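Side-chain contacts in polycyclic ketone monooxygenase (Myceliophthora thermophila, PDB 5MQ6), which uses FAD and NADPH to insert a single oxygen atom beside the carbonyl of ketones, polycyclic ones above all, giving esters or lactones: residues A94-E99 with T544-T549; G304-G309 with W356-A361; N526-P531 with Q554-A559. All coordinates share one frame; numbering follows the deposited sequence.

How the contacts relate
From the N terminus, the chain first lays down residues 94-99, on helix 88-99, whose partner 544-549 comes some 445 residues later on helix 541-562; contact 1 thus closes a very long loop. Contact 2 is nested inside it, tying strand 305-306 to the loop before helix 363-366 across 47 residues. Contact 3 closes a short loop, 23 residues between its nearest ends, and joins strand 527-529 to a later part of helix 541-562; its segments alternate with those of contact 1, so these two cross. They meet where Gly-548 CA packs 3.9 Å from Pro-531 CD. Contact 2 stands apart, its centre 29 Å from that of contact 1.

Contact 1. Residues A94-E99 with T544-T549; sequences AVRLAE and TLDVGT. With FAD (flavin-adenine dinucleotide), chain B.
Arg-96 reaches Asp-546 and Thr-549 with the end of its guanidinium group. NH2 donates to Asp-546 OD1 at 2.8 Å with an angle of 165° at the hydrogen, which makes a salt bridge. NH1 gives a second bond to the backbone oxygen of the same residue, Asp-546 O, at 2.9 Å. Each terminal nitrogen thus takes a different oxygen of Asp-546, both lying near the guanidinium plane. NH2 comes to OD1 from over the carboxylate rather than within its plane, and the two flat groups are turned 51° apart. NH1 also lies 2.7 Å from Thr-549 OG1, but the hydrogen points poorly and this bond is weak. The bend at chi2 in the arginine chain helps carry the group over to the other helix. Helix 88-99 starts within a glycine-rich sequence consistent with a Rossmann-type dinucleotide-binding fold, and Gly-89 N bonds the FAD; the axes of segments 94-99 and 544-549 lie 37° apart in direction and 11.1 Å at closest approach. Behind the threonine hydroxyl, Leu-545 O accepts from Thr-549 OG1 at 2.8 Å, fixing that group on its own helix. The same carbonyl also accepts Thr-549 N, from the opposite face of its plane. The other carboxylate oxygen, Asp-546 OD2, is held by a salt bridge to Arg-330 NE. The residue before Asp-546, Leu-545, leads away from Arg-96, its CD2 3.7 Å from FAD O2P.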
loop_
_atom_site.group_PDB
_atom_site.type_symbol
_atom_site.label_atom_id
_atom_site.label_comp_id
_atom_site.label_asym_id
_atom_site.label_seq_id
_atom_site.Cartn_x
_atom_site.Cartn_y
_atom_site.Cartn_z
ATOM N N ALA A 94 16.473 -2.845 -7.892
ATOM C CA ALA A 94 17.395 -3.715 -8.611
ATOM C C ALA A 94 17.786 -3.120 -9.959
ATOM O O ALA A 94 19.009 -3.026 -10.310
ATOM C CB ALA A 94 16.770 -5.091 -8.851
ATOM N N VAL A 95 16.774 -2.705 -10.708
ATOM C CA VAL A 95 17.036 -2.034 -11.963
ATOM C C VAL A 95 17.924 -0.765 -11.773
ATOM O O VAL A 95 18.889 -0.552 -12.512
ATOM C CB VAL A 95 15.726 -1.644 -12.674
ATOM C CG1 VAL A 95 16.034 -0.761 -13.884
ATOM C CG2 VAL A 95 14.978 -2.880 -13.179
ATOM N N ARG A 96 17.643 0.048 -10.770
ATOM C CA ARG A 96 18.378 1.253 -10.575
ATOM C C ARG A 96 19.837 0.954 -10.197
ATOM O O ARG A 96 20.750 1.634 -10.655
ATOM C CB ARG A 96 17.741 2.167 -9.504
ATOM C CG ARG A 96 16.893 3.324 -9.992
ATOM C CD ARG A 96 15.551 2.937 -10.499
ATOM N NE ARG A 96 14.853 4.016 -11.170
ATOM C CZ ARG A 96 14.011 4.885 -10.625
ATOM N NH1 ARG A 96 13.672 4.871 -9.354
ATOM N NH2 ARG A 96 13.506 5.788 -11.402
ATOM N N LEU A 97 20.067 -0.024 -9.332
ATOM C CA LEU A 97 21.420 -0.427 -8.995
ATOM C C LEU A 97 22.195 -0.888 -10.256
ATOM O O LEU A 97 23.357 -0.485 -10.501
ATOM C CB LEU A 97 21.394 -1.504 -7.997
ATOM C CG LEU A 97 20.979 -1.209 -6.549
ATOM C CD1 LEU A 97 20.910 -2.556 -5.846
ATOM C CD2 LEU A 97 21.951 -0.279 -5.781
ATOM N N ALA A 98 21.541 -1.720 -11.044
ATOM C CA ALA A 98 22.171 -2.235 -12.274
ATOM C C ALA A 98 22.552 -1.052 -13.184
ATOM O O ALA A 98 23.670 -0.975 -13.545
ATOM C CB ALA A 98 21.261 -3.204 -13.004
ATOM N N GLU A 99 21.655 -0.096 -13.442
ATOM C CA GLU A 99 21.910 1.073 -14.313
ATOM C C GLU A 99 22.907 2.056 -13.680
ATOM O O GLU A 99 23.605 2.772 -14.368
ATOM C CB GLU A 99 20.629 1.839 -14.615
ATOM C CG GLU A 99 19.583 1.010 -15.353
ATOM C CD GLU A 99 19.945 0.765 -16.796
ATOM O OE1 GLU A 99 20.702 1.570 -17.376
ATOM O OE2 GLU A 99 19.485 -0.238 -17.343
ATOM N N THR A 544 5.859 7.407 -5.738
ATOM C CA THR A 544 6.617 7.395 -4.535
ATOM C C THR A 544 7.852 6.464 -4.601
ATOM O O THR A 544 8.942 6.831 -4.236
ATOM C CB THR A 544 5.709 6.954 -3.394
ATOM O OG1 THR A 544 4.505 7.755 -3.423
ATOM C CG2 THR A 544 6.495 7.102 -2.031
ATOM N N LEU A 545 7.632 5.273 -5.074
ATOM C CA LEU A 545 8.682 4.276 -5.213
ATOM C C LEU A 545 9.719 4.710 -6.201
ATOM O O LEU A 545 10.890 4.466 -5.947
ATOM C CB LEU A 545 8.147 2.919 -5.659
ATOM C CG LEU A 545 7.269 2.156 -4.678
ATOM C CD1 LEU A 545 6.662 0.908 -5.333
ATOM C CD2 LEU A 545 8.136 1.712 -3.527
ATOM N N ASP A 546 9.288 5.327 -7.311
ATOM C CA ASP A 546 10.185 5.927 -8.307
ATOM C C ASP A 546 11.122 6.923 -7.609
ATOM O O ASP A 546 12.374 6.723 -7.551
ATOM C CB ASP A 546 9.340 6.612 -9.390
ATOM C CG ASP A 546 10.168 7.362 -10.436
ATOM O OD1 ASP A 546 11.425 7.310 -10.414
ATOM O OD2 ASP A 546 9.568 8.030 -11.328
ATOM N N VAL A 547 10.513 7.890 -6.959
ATOM C CA VAL A 547 11.273 8.947 -6.254
ATOM C C VAL A 547 12.213 8.359 -5.216
ATOM O O VAL A 547 13.419 8.702 -5.176
ATOM C CB VAL A 547 10.374 10.036 -5.670
ATOM C CG1 VAL A 547 11.151 10.969 -4.730
ATOM C CG2 VAL A 547 9.661 10.786 -6.807
ATOM N N GLY A 548 11.673 7.454 -4.411
ATOM C CA GLY A 548 12.425 6.974 -3.283
ATOM C C GLY A 548 13.573 6.026 -3.665
ATOM O O GLY A 548 14.666 6.172 -3.129
ATOM N N THR A 549 13.314 5.073 -4.537
ATOM C CA THR A 549 14.361 4.175 -5.001
ATOM C C THR A 549 15.497 4.929 -5.710
ATOM O O THR A 549 16.688 4.651 -5.423
ATOM C CB THR A 549 13.846 2.986 -5.865
ATOM O OG1 THR A 549 13.281 3.466 -7.043
ATOM C CG2 THR A 549 12.862 2.035 -5.055
HETATM P PA FAD B . 4.761 -5.082 -2.382
HETATM O O1A FAD B . 3.866 -5.241 -1.198
HETATM O O2A FAD B . 4.204 -5.107 -3.794
HETATM O O5B FAD B . 5.892 -6.220 -2.301
HETATM C C5B FAD B . 6.571 -6.439 -1.110
HETATM C C4B FAD B . 6.834 -7.925 -0.977
HETATM O O4B FAD B . 7.725 -8.085 0.143
HETATM C C3B FAD B . 5.616 -8.800 -0.699
HETATM O O3B FAD B . 5.661 -9.952 -1.501
HETATM C C2B FAD B . 5.762 -9.168 0.751
HETATM O O2B FAD B . 5.179 -10.412 1.058
HETATM C C1B FAD B . 7.268 -9.174 0.902
HETATM N N9A FAD B . 7.697 -9.058 2.274
HETATM C C8A FAD B . 7.319 -8.100 3.169
HETATM N N7A FAD B . 7.903 -8.369 4.332
HETATM C C5A FAD B . 8.641 -9.488 4.236
HETATM C C6A FAD B . 9.517 -10.241 5.151
HETATM N N6A FAD B . 9.731 -9.953 6.418
HETATM N N1A FAD B . 10.119 -11.256 4.587
HETATM C C2A FAD B . 9.924 -11.629 3.300
HETATM N N3A FAD B . 9.165 -11.039 2.405
HETATM C C4A FAD B . 8.479 -9.949 2.870
HETATM N N1 FAD B . -1.136 1.229 -5.354
HETATM C C2 FAD B . -1.216 2.151 -6.368
HETATM O O2 FAD B . -0.487 3.135 -6.376
HETATM N N3 FAD B . -2.094 1.991 -7.368
HETATM C C4 FAD B . -2.909 0.924 -7.382
HETATM O O4 FAD B . -3.684 0.830 -8.325
HETATM C C4X FAD B . -2.906 -0.121 -6.344
HETATM N N5 FAD B . -3.739 -1.214 -6.310
HETATM C C5X FAD B . -3.614 -2.089 -5.282
HETATM C C6 FAD B . -4.501 -3.270 -5.204
HETATM C C7 FAD B . -4.288 -4.159 -4.046
HETATM C C7M FAD B . -5.133 -5.400 -3.867
HETATM C C8 FAD B . -3.266 -3.888 -2.993
HETATM C C8M FAD B . -3.032 -4.804 -1.793
HETATM C C9 FAD B . -2.465 -2.769 -3.094
HETATM C C9A FAD B . -2.602 -1.869 -4.189
HETATM N N10 FAD B . -1.773 -0.735 -4.224
HETATM C C10 FAD B . -1.899 0.135 -5.311
HETATM C "C1'" FAD B . -0.708 -0.490 -3.225
HETATM C "C2'" FAD B . 0.500 -1.426 -3.649
HETATM O "O2'" FAD B . 0.909 -2.200 -2.513
HETATM C "C3'" FAD B . 1.718 -0.674 -4.287
HETATM O "O3'" FAD B . 1.279 0.019 -5.458
HETATM C "C4'" FAD B . 2.892 -1.536 -4.811
HETATM O "O4'" FAD B . 2.494 -2.783 -5.534
HETATM C "C5'" FAD B . 3.862 -1.858 -3.656
HETATM O "O5'" FAD B . 5.118 -2.297 -4.262
HETATM P P FAD B . 6.218 -2.749 -3.162
HETATM O O1P FAD B . 7.244 -3.621 -3.975
HETATM O O2P FAD B . 6.606 -1.476 -2.397
HETATM O O3P FAD B . 5.396 -3.644 -2.052
#

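Contact 2. Residues G304-G309 with W356-A361; sequences GVWWRG and WTEMPA
Two indole N-H groups, from Trp-306 and Trp-307, converge on one carboxylate oxygen of Glu-358. Trp-306 NE1 donates to Glu-358 OE2 at 2.8 Å, and Trp-307 NE1 donates to the same Glu-358 OE2 at 2.7 Å. In each case the oxygen sits by the ring edge, slightly tilted from the ring plane. The carboxylate is turned differently against the two: its plane stands 80° from the ring of Trp-307, which meets the syn lone pair, and 47° from that of Trp-306, which comes from above the carboxylate plane. The rings themselves are in contact, Trp-307 CD1 lying 3.2 Å above one face of Trp-306 toward its rim. Trp-307, with CG tucked between N and the carbonyl carbon (chi1 62°), folds its ring toward that of Trp-306. Strand 305-306, paired in parallel with strand 428-429, here meets the loop between helices 328-340 and 363-366. Further along, Arg-308 NH2 lies 4.1 Å from Trp-356 CD1. Arg-308 NH1 and Trp-356 NE1 both bond the backbone oxygen of Asp-133, an FAD-binding residue, so the contact borders the cofactor site. A glutamine in place of Glu-358 would probably weaken the hold on the two indoles by removing the negative charge that faces them. With NE1 of Trp-306 and NE1 of Trp-307 only 3.2 Å apart, a shared anionic acceptor is likely to offset the mutual repulsion of the two donors.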
loop_
_atom_site.group_PDB
_atom_site.type_symbol
_atom_site.label_atom_id
_atom_site.label_comp_id
_atom_site.label_asym_id
_atom_site.label_seq_id
_atom_site.Cartn_x
_atom_site.Cartn_y
_atom_site.Cartn_z
ATOM N N GLY A 304 -17.077 5.423 -0.986
ATOM C CA GLY A 304 -17.464 6.355 -1.990
ATOM C C GLY A 304 -16.950 5.896 -3.339
ATOM O O GLY A 304 -15.775 5.911 -3.618
ATOM N N VAL A 305 -17.874 5.500 -4.167
ATOM C CA VAL A 305 -17.636 4.869 -5.403
ATOM C C VAL A 305 -17.831 5.845 -6.560
ATOM O O VAL A 305 -18.951 6.254 -6.888
ATOM C CB VAL A 305 -18.550 3.647 -5.543
ATOM C CG1 VAL A 305 -18.255 2.931 -6.876
ATOM C CG2 VAL A 305 -18.317 2.727 -4.384
ATOM N N TRP A 306 -16.731 6.213 -7.172
ATOM C CA TRP A 306 -16.763 7.178 -8.292
ATOM C C TRP A 306 -16.661 6.409 -9.604
ATOM O O TRP A 306 -16.626 5.192 -9.584
ATOM C CB TRP A 306 -15.662 8.234 -8.072
ATOM C CG TRP A 306 -15.785 9.535 -8.808
ATOM C CD1 TRP A 306 -14.784 10.151 -9.471
ATOM C CD2 TRP A 306 -16.973 10.368 -8.986
ATOM N NE1 TRP A 306 -15.226 11.332 -10.016
ATOM C CE2 TRP A 306 -16.555 11.514 -9.726
ATOM C CE3 TRP A 306 -18.323 10.284 -8.559
ATOM C CZ2 TRP A 306 -17.427 12.552 -10.079
ATOM C CZ3 TRP A 306 -19.217 11.297 -8.979
ATOM C CH2 TRP A 306 -18.760 12.432 -9.711
ATOM N N TRP A 307 -16.647 7.097 -10.733
ATOM C CA TRP A 307 -16.700 6.464 -12.000
ATOM C C TRP A 307 -15.292 6.008 -12.407
ATOM O O TRP A 307 -14.297 6.584 -11.979
ATOM C CB TRP A 307 -17.265 7.396 -13.047
ATOM C CG TRP A 307 -16.431 8.680 -13.281
ATOM C CD1 TRP A 307 -16.545 9.833 -12.608
ATOM C CD2 TRP A 307 -15.431 8.889 -14.266
ATOM N NE1 TRP A 307 -15.666 10.766 -13.091
ATOM C CE2 TRP A 307 -14.971 10.226 -14.120
ATOM C CE3 TRP A 307 -14.879 8.092 -15.280
ATOM C CZ2 TRP A 307 -13.980 10.764 -14.914
ATOM C CZ3 TRP A 307 -13.922 8.627 -16.086
ATOM C CH2 TRP A 307 -13.464 9.940 -15.908
ATOM N N ARG A 308 -15.245 4.934 -13.209
ATOM C CA ARG A 308 -13.972 4.382 -13.708
ATOM C C ARG A 308 -13.601 4.776 -15.125
ATOM O O ARG A 308 -12.453 5.230 -15.383
ATOM C CB ARG A 308 -13.991 2.871 -13.592
ATOM C CG ARG A 308 -12.767 2.107 -14.121
ATOM C CD ARG A 308 -11.629 2.235 -13.153
ATOM N NE ARG A 308 -11.149 3.640 -13.044
ATOM C CZ ARG A 308 -10.177 4.034 -12.184
ATOM N NH1 ARG A 308 -9.541 3.159 -11.374
ATOM N NH2 ARG A 308 -9.800 5.307 -12.160
ATOM N N GLY A 309 -14.496 4.551 -16.093
ATOM C CA GLY A 309 -14.119 4.832 -17.442
ATOM C C GLY A 309 -12.972 4.048 -18.078
ATOM O O GLY A 309 -12.058 4.605 -18.724
ATOM N N TRP A 356 -9.586 10.464 -10.526
ATOM C CA TRP A 356 -8.634 10.970 -9.556
ATOM C C TRP A 356 -8.395 12.479 -9.690
ATOM O O TRP A 356 -7.965 13.098 -8.754
ATOM C CB TRP A 356 -7.278 10.296 -9.770
ATOM C CG TRP A 356 -7.193 8.855 -9.275
ATOM C CD1 TRP A 356 -7.221 7.710 -10.051
ATOM C CD2 TRP A 356 -6.950 8.425 -7.931
ATOM N NE1 TRP A 356 -7.010 6.591 -9.232
ATOM C CE2 TRP A 356 -6.861 7.010 -7.940
ATOM C CE3 TRP A 356 -6.824 9.090 -6.722
ATOM C CZ2 TRP A 356 -6.660 6.260 -6.777
ATOM C CZ3 TRP A 356 -6.620 8.364 -5.589
ATOM C CH2 TRP A 356 -6.537 6.940 -5.614
ATOM N N THR A 357 -8.663 13.058 -10.855
ATOM C CA THR A 357 -8.411 14.477 -11.113
ATOM C C THR A 357 -9.570 15.375 -10.661
ATOM O O THR A 357 -9.537 16.587 -10.909
ATOM C CB THR A 357 -8.050 14.709 -12.609
ATOM O OG1 THR A 357 -9.186 14.429 -13.453
ATOM C CG2 THR A 357 -6.963 13.807 -13.024
ATOM N N GLU A 358 -10.570 14.796 -9.988
ATOM C CA GLU A 358 -11.782 15.480 -9.562
ATOM C C GLU A 358 -11.953 15.562 -8.056
ATOM O O GLU A 358 -13.078 15.754 -7.554
ATOM C CB GLU A 358 -13.038 14.789 -10.136
ATOM C CG GLU A 358 -13.174 14.931 -11.616
ATOM C CD GLU A 358 -14.396 14.204 -12.193
ATOM O OE1 GLU A 358 -15.250 14.860 -12.780
ATOM O OE2 GLU A 358 -14.524 13.010 -12.101
ATOM N N MET A 359 -10.853 15.385 -7.339
ATOM C CA MET A 359 -10.888 15.282 -5.879
ATOM C C MET A 359 -9.706 16.071 -5.247
ATOM O O MET A 359 -8.811 15.491 -4.590
ATOM C CB MET A 359 -10.903 13.804 -5.504
ATOM C CG MET A 359 -9.950 12.934 -6.259
ATOM S SD MET A 359 -10.053 11.230 -5.587
ATOM C CE MET A 359 -11.688 10.749 -6.070
ATOM N N PRO A 360 -9.697 17.401 -5.443
ATOM C CA PRO A 360 -8.622 18.250 -4.943
ATOM C C PRO A 360 -8.520 18.303 -3.412
ATOM O O PRO A 360 -7.462 18.585 -2.898
ATOM C CB PRO A 360 -8.988 19.637 -5.540
ATOM C CG PRO A 360 -10.510 19.595 -5.553
ATOM C CD PRO A 360 -10.780 18.192 -6.061
ATOM N N ALA A 361 -9.572 17.912 -2.695
ATOM C CA ALA A 361 -9.469 17.771 -1.234
ATOM C C ALA A 361 -8.737 16.534 -0.814
ATOM O O ALA A 361 -8.454 16.372 0.403
ATOM C CB ALA A 361 -10.840 17.769 -0.546
#

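Contact 3. Residues N526-P531 with Q554-A559; sequences NLFFTP and QVIKTA
Apolar packing of a strand against a helix defines this buried contact, in which Phe-528 on strand 527-529 leans on Val-555 and Ile-556 of helix 541-562. The strand pairs in parallel with strand 218-221 of the large mixed sheet, and helix 541-562 packs on the side to which Phe-528 points. Most of the touching falls to Ile-556: its CG1 lies 3.7 Å from Phe-528 CE2, and its CD1 is 3.9 Å from Phe-528 CD2. The two side chains lie alongside each other, pointing opposite ways, and the isoleucine branch meets the CD2-CE2 side of the ring obliquely. It is the CG1-CD1 arm that gets there, because CG1 stands anti to the carbonyl carbon (chi1 -71°) and the chain then runs extended (chi2 167°). Val-555 adds a looser touch, CG1 at 4.4 Å from Phe-528 CZ. Beyond the pair, Ile-552 on the same helix and Val-569 on strand 567-571 also touch the phenylalanine, while Ile-556 reaches Tyr-218 on the neighbouring strand. With carbon alone meeting carbon between these three side chains, the contact probably rests on close fit and exclusion of water, without the directional bonding that polar groups would impose.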
loop_
_atom_site.group_PDB
_atom_site.type_symbol
_atom_site.label_atom_id
_atom_site.label_comp_id
_atom_site.label_asym_id
_atom_site.label_seq_id
_atom_site.Cartn_x
_atom_site.Cartn_y
_atom_site.Cartn_z
ATOM N N ASN A 526 24.340 1.544 6.241
ATOM C CA ASN A 526 24.098 0.716 5.094
ATOM C C ASN A 526 22.742 0.083 5.042
ATOM O O ASN A 526 22.551 -0.862 4.314
ATOM C CB ASN A 526 25.238 -0.291 4.856
ATOM C CG ASN A 526 26.489 0.383 4.344
ATOM O OD1 ASN A 526 26.582 1.619 4.352
ATOM N ND2 ASN A 526 27.476 -0.429 3.884
ATOM N N LEU A 527 21.763 0.660 5.706
ATOM C CA LEU A 527 20.357 0.177 5.616
ATOM C C LEU A 527 19.580 1.318 5.086
ATOM O O LEU A 527 19.708 2.446 5.570
ATOM C CB LEU A 527 19.810 -0.116 7.008
ATOM C CG LEU A 527 18.318 -0.467 7.116
ATOM C CD1 LEU A 527 17.963 -1.779 6.387
ATOM C CD2 LEU A 527 17.867 -0.489 8.575
ATOM N N PHE A 528 18.738 1.023 4.104
ATOM C CA PHE A 528 17.811 1.972 3.556
ATOM C C PHE A 528 16.443 1.381 3.365
ATOM O O PHE A 528 16.335 0.189 3.202
ATOM C CB PHE A 528 18.356 2.520 2.193
ATOM C CG PHE A 528 19.636 3.304 2.334
ATOM C CD1 PHE A 528 19.613 4.706 2.593
ATOM C CD2 PHE A 528 20.840 2.691 2.166
ATOM C CE1 PHE A 528 20.808 5.394 2.680
ATOM C CE2 PHE A 528 22.052 3.396 2.304
ATOM C CZ PHE A 528 22.026 4.731 2.494
ATOM N N PHE A 529 15.421 2.225 3.336
ATOM C CA PHE A 529 14.062 1.760 3.232
ATOM C C PHE A 529 13.273 2.739 2.445
ATOM O O PHE A 529 13.541 3.919 2.491
ATOM C CB PHE A 529 13.438 1.438 4.611
ATOM C CG PHE A 529 13.887 2.362 5.753
ATOM C CD1 PHE A 529 13.218 3.545 6.011
ATOM C CD2 PHE A 529 14.968 2.046 6.607
ATOM C CE1 PHE A 529 13.593 4.399 7.069
ATOM C CE2 PHE A 529 15.350 2.938 7.638
ATOM C CZ PHE A 529 14.680 4.113 7.858
ATOM N N THR A 530 12.258 2.234 1.743
ATOM C CA THR A 530 11.435 3.096 0.897
ATOM C C THR A 530 10.738 4.064 1.821
ATOM O O THR A 530 10.366 3.716 2.887
ATOM C CB THR A 530 10.460 2.312 0.012
ATOM O OG1 THR A 530 9.788 1.320 0.769
ATOM C CG2 THR A 530 11.174 1.473 -0.971
ATOM N N PRO A 531 10.657 5.307 1.451
ATOM C CA PRO A 531 10.198 6.250 2.460
ATOM C C PRO A 531 8.692 6.146 2.775
ATOM O O PRO A 531 7.896 6.267 1.874
ATOM C CB PRO A 531 10.549 7.605 1.835
ATOM C CG PRO A 531 10.564 7.365 0.342
ATOM C CD PRO A 531 10.892 5.931 0.135
ATOM N N GLN A 554 20.951 6.726 -5.764
ATOM C CA GLN A 554 21.862 7.814 -6.047
ATOM C C GLN A 554 22.770 8.217 -4.844
ATOM O O GLN A 554 23.938 8.542 -5.040
ATOM C CB GLN A 554 21.118 9.022 -6.628
ATOM C CG GLN A 554 20.566 8.722 -7.999
ATOM C CD GLN A 554 21.666 8.439 -9.027
ATOM O OE1 GLN A 554 22.644 9.162 -9.083
ATOM N NE2 GLN A 554 21.526 7.409 -9.789
ATOM N N VAL A 555 22.237 8.176 -3.616
ATOM C CA VAL A 555 23.036 8.428 -2.433
ATOM C C VAL A 555 24.127 7.369 -2.294
ATOM O O VAL A 555 25.318 7.661 -1.968
ATOM C CB VAL A 555 22.135 8.426 -1.204
ATOM C CG1 VAL A 555 22.921 8.251 0.097
ATOM C CG2 VAL A 555 21.330 9.734 -1.175
ATOM N N ILE A 556 23.706 6.109 -2.494
ATOM C CA ILE A 556 24.674 5.023 -2.447
ATOM C C ILE A 556 25.760 5.169 -3.561
ATOM O O ILE A 556 26.978 4.926 -3.334
ATOM C CB ILE A 556 23.946 3.643 -2.584
ATOM C CG1 ILE A 556 23.161 3.372 -1.267
ATOM C CG2 ILE A 556 24.959 2.516 -2.899
ATOM C CD1 ILE A 556 22.164 2.206 -1.439
ATOM N N LYS A 557 25.312 5.487 -4.775
ATOM C CA LYS A 557 26.241 5.761 -5.891
ATOM C C LYS A 557 27.288 6.825 -5.550
ATOM O O LYS A 557 28.530 6.622 -5.759
ATOM C CB LYS A 557 25.475 6.083 -7.154
ATOM C CG LYS A 557 26.368 6.195 -8.371
ATOM C CD LYS A 557 25.498 6.716 -9.503
ATOM C CE LYS A 557 26.166 6.540 -10.828
ATOM N NZ LYS A 557 27.453 7.244 -10.756
ATOM N N THR A 558 26.809 7.905 -4.966
ATOM C CA THR A 558 27.659 8.972 -4.521
ATOM C C THR A 558 28.677 8.506 -3.513
ATOM O O THR A 558 29.834 8.786 -3.639
ATOM C CB THR A 558 26.861 10.137 -3.933
ATOM O OG1 THR A 558 25.952 10.583 -4.924
ATOM C CG2 THR A 558 27.724 11.329 -3.561
ATOM N N ALA A 559 28.220 7.838 -2.491
ATOM C CA ALA A 559 29.072 7.370 -1.410
ATOM C C ALA A 559 30.087 6.394 -1.962
ATOM O O ALA A 559 31.297 6.552 -1.678
ATOM C CB ALA A 559 28.218 6.730 -0.274
#